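Local coordinates for protein probable aromatic acid decarboxylase (Aquifex aeolicus, PDB 2EJB) that probably makes the prenylated flavin cofactor of UbiD-type decarboxylases, transferring a dimethylallyl group from its monophosphate to reduced FMN, at residues 16-19 with 20-24; 111-114 with 115-118; 133-136 with 137-140; 160-163 with 164-167. One frame throughout, in Å; residues are numbered along the deposited sequence.

Contact 1: residues 16-19 with 20-24; sequences YGIK and LLQVL
Lys-19 and Gln-22, one turn apart on helix 14-26, join their polar ends: NZ of Lys-19 gives a hydrogen bond of 3.0 Å to OE1 of Gln-22, from a point tilted 21° out of the plane of that carbonyl. The lysine gets there by folding. Its CG leaves anti to the backbone N (chi1 -174°), and bends at the second and third torsions swing the chain round, so that CE also lies 3.3 Å from OE1. CG2 of Ile-18 sits over a face of the amide, 4.1 Å from CD of Gln-22, a looser approach. Without the amide, as with an alanine at this position, the Lys-19 ammonium is likely to lose its acceptor and turn freely, and the methyl of Ile-18 its cover. This partly exposed flank contrasts with the tighter packing against the backbone. There CG of Gln-22 sits 3.2 Å from O of Ile-18, and CG2 of Val-23 rests 3.0 Å from O of Lys-19. The same two carbonyls accept the amides of Gln-22 and Val-23, continuing the regular helical bonding. Leu-20 and Leu-21 turn to the buried side, where Leu-6 of strand 3-8 meets both and Val-88 of strand 82-90 meets Leu-20. The helix is the crossover of the beta-alpha-beta unit 3-8, 14-26, 30-35, with helix 162-176 packed on Tyr-16, Lys-19 and Val-23.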
loop_
_atom_site.group_PDB
_atom_site.type_symbol
_atom_site.label_atom_id
_atom_site.label_comp_id
_atom_site.label_asym_id
_atom_site.label_seq_id
_atom_site.Cartn_x
_atom_site.Cartn_y
_atom_site.Cartn_z
ATOM N N TYR A 16 -8.103 -6.889 8.647
ATOM C CA TYR A 16 -7.758 -7.724 7.498
ATOM C C TYR A 16 -7.450 -9.143 7.971
ATOM O O TYR A 16 -7.846 -10.122 7.336
ATOM C CB TYR A 16 -6.528 -7.163 6.773
ATOM C CG TYR A 16 -6.783 -5.884 6.000
ATOM C CD1 TYR A 16 -7.624 -5.876 4.887
ATOM C CD2 TYR A 16 -6.174 -4.688 6.373
ATOM C CE1 TYR A 16 -7.849 -4.712 4.162
ATOM C CE2 TYR A 16 -6.393 -3.511 5.654
ATOM C CZ TYR A 16 -7.231 -3.533 4.552
ATOM O OH TYR A 16 -7.458 -2.378 3.845
ATOM N N GLY A 17 -6.743 -9.242 9.093
ATOM C CA GLY A 17 -6.384 -10.543 9.633
ATOM C C GLY A 17 -7.569 -11.318 10.180
ATOM O O GLY A 17 -7.598 -12.550 10.138
ATOM N N ILE A 18 -8.542 -10.588 10.707
ATOM C CA ILE A 18 -9.751 -11.194 11.257
ATOM C C ILE A 18 -10.550 -11.795 10.106
ATOM O O ILE A 18 -10.944 -12.963 10.148
ATOM C CB ILE A 18 -10.610 -10.126 11.978
ATOM C CG1 ILE A 18 -9.869 -9.617 13.210
ATOM C CG2 ILE A 18 -11.971 -10.694 12.355
ATOM C CD1 ILE A 18 -9.543 -10.711 14.197
ATOM N N LYS A 19 -10.767 -10.988 9.072
ATOM C CA LYS A 19 -11.515 -11.416 7.895
ATOM C C LYS A 19 -10.858 -12.619 7.226
ATOM O O LYS A 19 -11.540 -13.563 6.814
ATOM C CB LYS A 19 -11.613 -10.262 6.892
ATOM C CG LYS A 19 -12.496 -10.560 5.686
ATOM C CD LYS A 19 -13.875 -11.034 6.119
ATOM C CE LYS A 19 -14.594 -9.977 6.946
ATOM N NZ LYS A 19 -15.916 -10.459 7.449
ATOM N N LEU A 20 -9.532 -12.578 7.114
ATOM C CA LEU A 20 -8.796 -13.673 6.497
ATOM C C LEU A 20 -8.999 -14.945 7.315
ATOM O O LEU A 20 -9.174 -16.033 6.766
ATOM C CB LEU A 20 -7.300 -13.335 6.416
ATOM C CG LEU A 20 -6.374 -14.458 5.945
ATOM C CD1 LEU A 20 -6.906 -15.054 4.653
ATOM C CD2 LEU A 20 -4.957 -13.912 5.750
ATOM N N LEU A 21 -8.969 -14.795 8.633
ATOM C CA LEU A 21 -9.153 -15.920 9.539
ATOM C C LEU A 21 -10.518 -16.558 9.324
ATOM O O LEU A 21 -10.634 -17.771 9.176
ATOM C CB LEU A 21 -9.034 -15.453 10.992
ATOM C CG LEU A 21 -9.414 -16.471 12.075
ATOM C CD1 LEU A 21 -8.404 -17.611 12.093
ATOM C CD2 LEU A 21 -9.459 -15.781 13.427
ATOM N N GLN A 22 -11.550 -15.730 9.296
ATOM C CA GLN A 22 -12.901 -16.231 9.110
ATOM C C GLN A 22 -13.025 -16.993 7.803
ATOM O O GLN A 22 -13.607 -18.079 7.762
ATOM C CB GLN A 22 -13.896 -15.070 9.141
ATOM C CG GLN A 22 -13.873 -14.297 10.442
ATOM C CD GLN A 22 -14.664 -13.009 10.362
ATOM O OE1 GLN A 22 -14.534 -12.253 9.403
ATOM N NE2 GLN A 22 -15.476 -12.746 11.377
ATOM N N VAL A 23 -12.469 -16.437 6.732
ATOM C CA VAL A 23 -12.562 -17.093 5.437
ATOM C C VAL A 23 -11.860 -18.448 5.412
ATOM O O VAL A 23 -12.393 -19.414 4.869
ATOM C CB VAL A 23 -12.001 -16.199 4.318
ATOM C CG1 VAL A 23 -12.192 -16.876 2.968
ATOM C CG2 VAL A 23 -12.717 -14.859 4.333
ATOM N N LEU A 24 -10.669 -18.522 5.999
ATOM C CA LEU A 24 -9.922 -19.776 6.038
ATOM C C LEU A 24 -10.733 -20.875 6.724
ATOM O O LEU A 24 -10.758 -22.018 6.266
ATOM C CB LEU A 24 -8.589 -19.581 6.764
ATOM C CG LEU A 24 -7.556 -18.741 6.007
ATOM C CD1 LEU A 24 -6.301 -18.580 6.837
ATOM C CD2 LEU A 24 -7.239 -19.414 4.679
#

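Contact 2: residues 111-114 with 115-118; sequences GEVA and LKER
The carbonyl O of Val-113 accepts the backbone N of Glu-117 at 2.8 Å, the N-H coming in bent, at 142°. CG of Glu-117 crowds the same oxygen at 3.0 Å. The two side chains run alongside each other, pointing the same way, with CG1 of Val-113 3.8 Å from CG of Glu-117. Beyond CG the glutamate bends (chi2 -67°), and its OE2 takes NZ of Lys-116 on the anti lone pair at 2.9 Å, a salt bridge between successive residues. The lysine arches over Val-113, its CE 4.2 Å from CG2. Cutting Glu-117 back to a serine is likely to strand the Lys-116 ammonium without its carboxylate and to uncover CG1 of Val-113. Leu-115 lays CG against O of Gly-111 at 3.1 Å, while the buried Val-113 and Ala-114 pack on Leu-79 of helix 76-79. Arg-118 leaves the helix with positive phi in a Schellman motif; O of Leu-115 lies in the plane of its guanidinium, at the edge, about 3.6 Å from NE. Glu-112 has its charge paired with Arg-109. The charges of Lys-116 and Glu-117 thus largely balance, and Arg-118 is likely to offset the negative C-terminal end of the helix dipole.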
loop_
_atom_site.group_PDB
_atom_site.type_symbol
_atom_site.label_atom_id
_atom_site.label_comp_id
_atom_site.label_asym_id
_atom_site.label_seq_id
_atom_site.Cartn_x
_atom_site.Cartn_y
_atom_site.Cartn_z
ATOM N N GLY A 111 8.434 -16.825 11.052
ATOM C CA GLY A 111 8.845 -16.246 9.788
ATOM C C GLY A 111 10.210 -16.795 9.413
ATOM O O GLY A 111 10.464 -17.126 8.259
ATOM N N GLU A 112 11.093 -16.896 10.398
ATOM C CA GLU A 112 12.437 -17.414 10.167
ATOM C C GLU A 112 12.376 -18.881 9.742
ATOM O O GLU A 112 13.126 -19.311 8.865
ATOM C CB GLU A 112 13.281 -17.265 11.436
ATOM C CG GLU A 112 14.524 -18.141 11.479
ATOM C CD GLU A 112 15.258 -18.030 12.797
ATOM O OE1 GLU A 112 14.606 -18.165 13.854
ATOM O OE2 GLU A 112 16.488 -17.818 12.774
ATOM N N VAL A 113 11.482 -19.643 10.368
ATOM C CA VAL A 113 11.326 -21.061 10.048
ATOM C C VAL A 113 10.774 -21.232 8.641
ATOM O O VAL A 113 11.256 -22.069 7.879
ATOM C CB VAL A 113 10.382 -21.776 11.045
ATOM C CG1 VAL A 113 10.210 -23.237 10.642
ATOM C CG2 VAL A 113 10.950 -21.685 12.463
ATOM N N ALA A 114 9.764 -20.437 8.298
ATOM C CA ALA A 114 9.170 -20.502 6.967
ATOM C C ALA A 114 10.243 -20.234 5.917
ATOM O O ALA A 114 10.332 -20.942 4.911
ATOM C CB ALA A 114 8.043 -19.467 6.831
ATOM N N LEU A 115 11.059 -19.210 6.161
ATOM C CA LEU A 115 12.126 -18.831 5.237
ATOM C C LEU A 115 13.180 -19.918 5.064
ATOM O O LEU A 115 13.543 -20.250 3.935
ATOM C CB LEU A 115 12.796 -17.530 5.697
ATOM C CG LEU A 115 11.907 -16.280 5.610
ATOM C CD1 LEU A 115 12.623 -15.064 6.203
ATOM C CD2 LEU A 115 11.543 -16.031 4.160
ATOM N N LYS A 116 13.668 -20.484 6.168
ATOM C CA LYS A 116 14.686 -21.534 6.075
ATOM C C LYS A 116 14.129 -22.866 5.574
ATOM O O LYS A 116 14.865 -23.676 5.012
ATOM C CB LYS A 116 15.386 -21.744 7.427
ATOM C CG LYS A 116 14.583 -22.494 8.492
ATOM C CD LYS A 116 15.326 -22.463 9.826
ATOM C CE LYS A 116 14.596 -23.220 10.936
ATOM N NZ LYS A 116 14.764 -24.690 10.844
ATOM N N GLU A 117 12.834 -23.098 5.768
ATOM C CA GLU A 117 12.222 -24.348 5.319
ATOM C C GLU A 117 11.531 -24.140 3.976
ATOM O O GLU A 117 10.934 -25.068 3.415
ATOM C CB GLU A 117 11.192 -24.834 6.340
ATOM C CG GLU A 117 11.727 -25.077 7.743
ATOM C CD GLU A 117 12.698 -26.246 7.833
ATOM O OE1 GLU A 117 12.671 -27.133 6.954
ATOM O OE2 GLU A 117 13.485 -26.284 8.802
ATOM N N ARG A 118 11.619 -22.912 3.468
ATOM C CA ARG A 118 11.001 -22.537 2.202
ATOM C C ARG A 118 9.494 -22.756 2.209
ATOM O O ARG A 118 8.917 -23.200 1.219
ATOM C CB ARG A 118 11.621 -23.305 1.027
ATOM C CG ARG A 118 13.137 -23.191 0.932
ATOM C CD ARG A 118 13.616 -21.755 0.863
ATOM N NE ARG A 118 15.072 -21.688 0.959
ATOM C CZ ARG A 118 15.906 -22.144 0.027
ATOM N NH1 ARG A 118 15.428 -22.696 -1.081
ATOM N NH2 ARG A 118 17.216 -22.067 0.212
#

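Contact 3: residues 133-136 with 137-140; sequences IHLE and NMLK
Leu-135 and Met-138 make the apolar contact of this turn of helix 132-143. The thioether chain of Met-138 bends at its last torsion (chi3 -81°), which brings the terminal CE back to 3.7 Å from CD1 of Leu-135, the two side chains crossing at a slant. That methyl also lies 3.4 Å from O of His-134. Both side chains pack on Tyr-130 of the preceding loop.

A mixed contact occupies another face. Ile-133 and Asn-137 run side by side, and CG2 of the isoleucine meets OD1 of the asparagine at 3.5 Å. CG of Asn-137 is anti to its carbonyl carbon (chi1 -77°), which lays the amide back over the preceding turn, its CG 3.3 Å from O of Ile-133. From there Asn-137 reaches Leu-95 of helix 92-100, whose Thr-92, a predicted FMN-binding residue, touches His-134.

Backbone hydrogen bonds hold the turn itself. Asn-137 N reaches O of Ile-133 at 2.9 Å, and Met-138, Leu-139 and Lys-140 bond likewise to the carbonyls four residues earlier.

OE2 of Glu-136 forms a salt bridge with Arg-143 of the second subunit, while Leu-135 packs on Leu-139 of the second subunit and Met-138 on Leu-135 of the second subunit. The chemistry is therefore divided: aliphatic and thioether groups supply apolar contacts to the second subunit here, and the one charge that accompanies them is met by an opposite charge across the subunit boundary.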
loop_
_atom_site.group_PDB
_atom_site.type_symbol
_atom_site.label_atom_id
_atom_site.label_comp_id
_atom_site.label_asym_id
_atom_site.label_seq_id
_atom_site.Cartn_x
_atom_site.Cartn_y
_atom_site.Cartn_z
ATOM N N ILE A 133 14.081 2.098 4.701
ATOM C CA ILE A 133 14.128 0.854 5.467
ATOM C C ILE A 133 12.946 -0.050 5.136
ATOM O O ILE A 133 13.113 -1.258 4.933
ATOM C CB ILE A 133 14.141 1.125 6.985
ATOM C CG1 ILE A 133 15.362 1.976 7.350
ATOM C CG2 ILE A 133 14.183 -0.200 7.753
ATOM C CD1 ILE A 133 15.376 2.430 8.803
ATOM N N HIS A 134 11.755 0.538 5.078
ATOM C CA HIS A 134 10.544 -0.217 4.761
ATOM C C HIS A 134 10.716 -0.909 3.413
ATOM O O HIS A 134 10.414 -2.098 3.267
ATOM C CB HIS A 134 9.333 0.724 4.698
ATOM C CG HIS A 134 9.011 1.391 6.001
ATOM N ND1 HIS A 134 8.460 2.650 6.075
ATOM C CD2 HIS A 134 9.175 0.972 7.278
ATOM C CE1 HIS A 134 8.303 2.985 7.347
ATOM N NE2 HIS A 134 8.728 1.985 8.094
ATOM N N LEU A 135 11.206 -0.153 2.431
ATOM C CA LEU A 135 11.410 -0.670 1.081
ATOM C C LEU A 135 12.434 -1.789 1.019
ATOM O O LEU A 135 12.220 -2.807 0.361
ATOM C CB LEU A 135 11.853 0.448 0.121
ATOM C CG LEU A 135 10.837 1.390 -0.548
ATOM C CD1 LEU A 135 9.455 0.748 -0.577
ATOM C CD2 LEU A 135 10.805 2.715 0.166
ATOM N N GLU A 136 13.558 -1.602 1.691
ATOM C CA GLU A 136 14.590 -2.618 1.656
ATOM C C GLU A 136 14.186 -3.885 2.394
ATOM O O GLU A 136 14.559 -4.982 1.988
ATOM C CB GLU A 136 15.906 -2.051 2.198
ATOM C CG GLU A 136 16.559 -1.083 1.212
ATOM C CD GLU A 136 17.865 -0.511 1.717
ATOM O OE1 GLU A 136 17.834 0.285 2.681
ATOM O OE2 GLU A 136 18.920 -0.868 1.148
ATOM N N ASN A 137 13.419 -3.744 3.470
ATOM C CA ASN A 137 12.990 -4.923 4.210
ATOM C C ASN A 137 12.049 -5.739 3.343
ATOM O O ASN A 137 12.131 -6.964 3.310
ATOM C CB ASN A 137 12.289 -4.521 5.507
ATOM C CG ASN A 137 13.266 -4.079 6.581
ATOM O OD1 ASN A 137 12.885 -3.434 7.555
ATOM N ND2 ASN A 137 14.527 -4.431 6.411
ATOM N N MET A 138 11.151 -5.053 2.643
ATOM C CA MET A 138 10.206 -5.740 1.776
ATOM C C MET A 138 10.942 -6.395 0.618
ATOM O O MET A 138 10.571 -7.476 0.179
ATOM C CB MET A 138 9.146 -4.766 1.247
ATOM C CG MET A 138 8.165 -4.285 2.318
ATOM S SD MET A 138 6.789 -3.293 1.673
ATOM C CE MET A 138 7.569 -1.714 1.530
ATOM N N LEU A 139 11.995 -5.739 0.139
ATOM C CA LEU A 139 12.785 -6.258 -0.971
ATOM C C LEU A 139 13.516 -7.521 -0.547
ATOM O O LEU A 139 13.597 -8.490 -1.304
ATOM C CB LEU A 139 13.815 -5.222 -1.422
ATOM C CG LEU A 139 13.794 -4.766 -2.879
ATOM C CD1 LEU A 139 15.043 -3.939 -3.137
ATOM C CD2 LEU A 139 13.744 -5.959 -3.823
ATOM N N LYS A 140 14.068 -7.500 0.662
ATOM C CA LYS A 140 14.778 -8.663 1.167
ATOM C C LYS A 140 13.806 -9.833 1.315
ATOM O O LYS A 140 14.121 -10.951 0.912
ATOM C CB LYS A 140 15.453 -8.355 2.508
ATOM C CG LYS A 140 16.162 -9.559 3.103
ATOM C CD LYS A 140 17.579 -9.260 3.554
ATOM C CE LYS A 140 18.328 -10.558 3.881
ATOM N NZ LYS A 140 19.665 -10.323 4.505
#

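Contact 4: residues 160-163 with 164-167; sequences QSID and DMIN
Asp-164 reaches back over Ser-161 and Gln-160 at the start of helix 162-176. Its CB lies 3.3 Å from O of Ser-161. CG, set anti to the carbonyl carbon (chi1 -71°), carries the carboxylate back past the first turn and comes 3.6 Å from OG of Ser-161. At the tip, OD1 lies 3.7 Å from OG of Ser-161, whereas OD2 takes a weak bond from the backbone N of Ser-161. In return, OG of Ser-161, the N-cap, accepts the backbone N of Asp-164 at 3.2 Å. This exchange between Ser-161 and Asp-164 is a capping box. The same OD2 has an added bond from the backbone N of Gln-160 at 2.8 Å, received through its anti lone pair and along a nearly straight N-H (163°); the carboxylate's negative charge is also likely to favour the helix N terminus. Asp-163 brings a second carboxylate close by, its OD2 4.3 Å from OD1 of Asp-164, a like-charged pair, with Asp-163 on the exposed side. On another face of the turn the contacts are aliphatic. Ile-162 meets Ile-166 through CG2 and CD1, 4.1 Å apart, and Ile-166 presses CG1 against O of Ile-162 at 3.1 Å. Ile-166 continues onto Ile-15 of helix 14-26. Met-165 packs on Pro-153 and Pro-159 and meets Met-165 of the second subunit, while Ile-162 touches Gln-160 of the second subunit.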
loop_
_atom_site.group_PDB
_atom_site.type_symbol
_atom_site.label_atom_id
_atom_site.label_comp_id
_atom_site.label_asym_id
_atom_site.label_seq_id
_atom_site.Cartn_x
_atom_site.Cartn_y
_atom_site.Cartn_z
ATOM N N GLN A 160 -18.333 -0.488 -2.629
ATOM C CA GLN A 160 -19.318 0.418 -2.042
ATOM C C GLN A 160 -19.073 0.638 -0.554
ATOM O O GLN A 160 -19.315 1.724 -0.032
ATOM C CB GLN A 160 -20.743 -0.110 -2.253
ATOM C CG GLN A 160 -21.724 0.335 -1.174
ATOM C CD GLN A 160 -22.083 -0.793 -0.215
ATOM O OE1 GLN A 160 -21.335 -1.763 -0.072
ATOM N NE2 GLN A 160 -23.227 -0.664 0.453
ATOM N N SER A 161 -18.587 -0.391 0.128
ATOM C CA SER A 161 -18.325 -0.277 1.557
ATOM C C SER A 161 -16.881 -0.604 1.895
ATOM O O SER A 161 -16.126 -1.098 1.055
ATOM C CB SER A 161 -19.240 -1.216 2.341
ATOM O OG SER A 161 -18.885 -2.570 2.117
ATOM N N ILE A 162 -16.507 -0.321 3.135
ATOM C CA ILE A 162 -15.162 -0.600 3.602
ATOM C C ILE A 162 -15.004 -2.109 3.567
ATOM O O ILE A 162 -13.906 -2.634 3.401
ATOM C CB ILE A 162 -14.961 -0.088 5.041
ATOM C CG1 ILE A 162 -15.083 1.440 5.059
ATOM C CG2 ILE A 162 -13.607 -0.541 5.576
ATOM C CD1 ILE A 162 -14.859 2.077 6.417
ATOM N N ASP A 163 -16.133 -2.793 3.710
ATOM C CA ASP A 163 -16.175 -4.244 3.699
ATOM C C ASP A 163 -15.748 -4.766 2.332
ATOM O O ASP A 163 -15.081 -5.798 2.230
ATOM C CB ASP A 163 -17.595 -4.716 4.012
ATOM C CG ASP A 163 -17.689 -6.217 4.152
ATOM O OD1 ASP A 163 -17.148 -6.752 5.143
ATOM O OD2 ASP A 163 -18.299 -6.860 3.271
ATOM N N ASP A 164 -16.137 -4.050 1.280
ATOM C CA ASP A 164 -15.782 -4.450 -0.075
ATOM C C ASP A 164 -14.281 -4.333 -0.308
ATOM O O ASP A 164 -13.712 -5.087 -1.090
ATOM C CB ASP A 164 -16.528 -3.599 -1.107
ATOM C CG ASP A 164 -18.012 -3.910 -1.160
ATOM O OD1 ASP A 164 -18.415 -4.956 -0.617
ATOM O OD2 ASP A 164 -18.768 -3.114 -1.759
ATOM N N MET A 165 -13.643 -3.384 0.367
ATOM C CA MET A 165 -12.205 -3.205 0.217
ATOM C C MET A 165 -11.433 -4.238 1.034
ATOM O O MET A 165 -10.367 -4.698 0.623
ATOM C CB MET A 165 -11.803 -1.788 0.624
ATOM C CG MET A 165 -12.284 -0.726 -0.362
ATOM S SD MET A 165 -11.614 0.909 -0.022
ATOM C CE MET A 165 -12.764 1.476 1.211
ATOM N N ILE A 166 -11.979 -4.605 2.190
ATOM C CA ILE A 166 -11.349 -5.606 3.042
ATOM C C ILE A 166 -11.340 -6.951 2.315
ATOM O O ILE A 166 -10.342 -7.668 2.320
ATOM C CB ILE A 166 -12.115 -5.772 4.365
ATOM C CG1 ILE A 166 -12.117 -4.451 5.138
ATOM C CG2 ILE A 166 -11.477 -6.873 5.197
ATOM C CD1 ILE A 166 -12.925 -4.489 6.419
ATOM N N ASN A 167 -12.463 -7.288 1.688
ATOM C CA ASN A 167 -12.577 -8.543 0.958
ATOM C C ASN A 167 -11.628 -8.571 -0.229
ATOM O O ASN A 167 -11.097 -9.623 -0.582
ATOM C CB ASN A 167 -14.021 -8.753 0.490
ATOM C CG ASN A 167 -14.929 -9.240 1.603
ATOM O OD1 ASN A 167 -14.678 -8.988 2.781
ATOM N ND2 ASN A 167 -15.998 -9.932 1.233
#

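Overall arrangement
From the N terminus the four contacts follow in series; each lies within one helix or at its end, so none closes a long loop and none nests in or crosses another. Contact 1 lies on the crossover helix after the first strand, and contact 2 on helix 106-117, beyond the chain's centre. Contact 3 sits on the crossover between strands 121-125 and 147-150, and contact 4 opens the last helix. Only contacts 1 and 4 touch: CB of Lys-19 meets CG2 of Ile-166 at 3.8 Å, tying the first helix to the last. Contacts 3 and 4, with centres about 28 Å apart, both reach the second subunit.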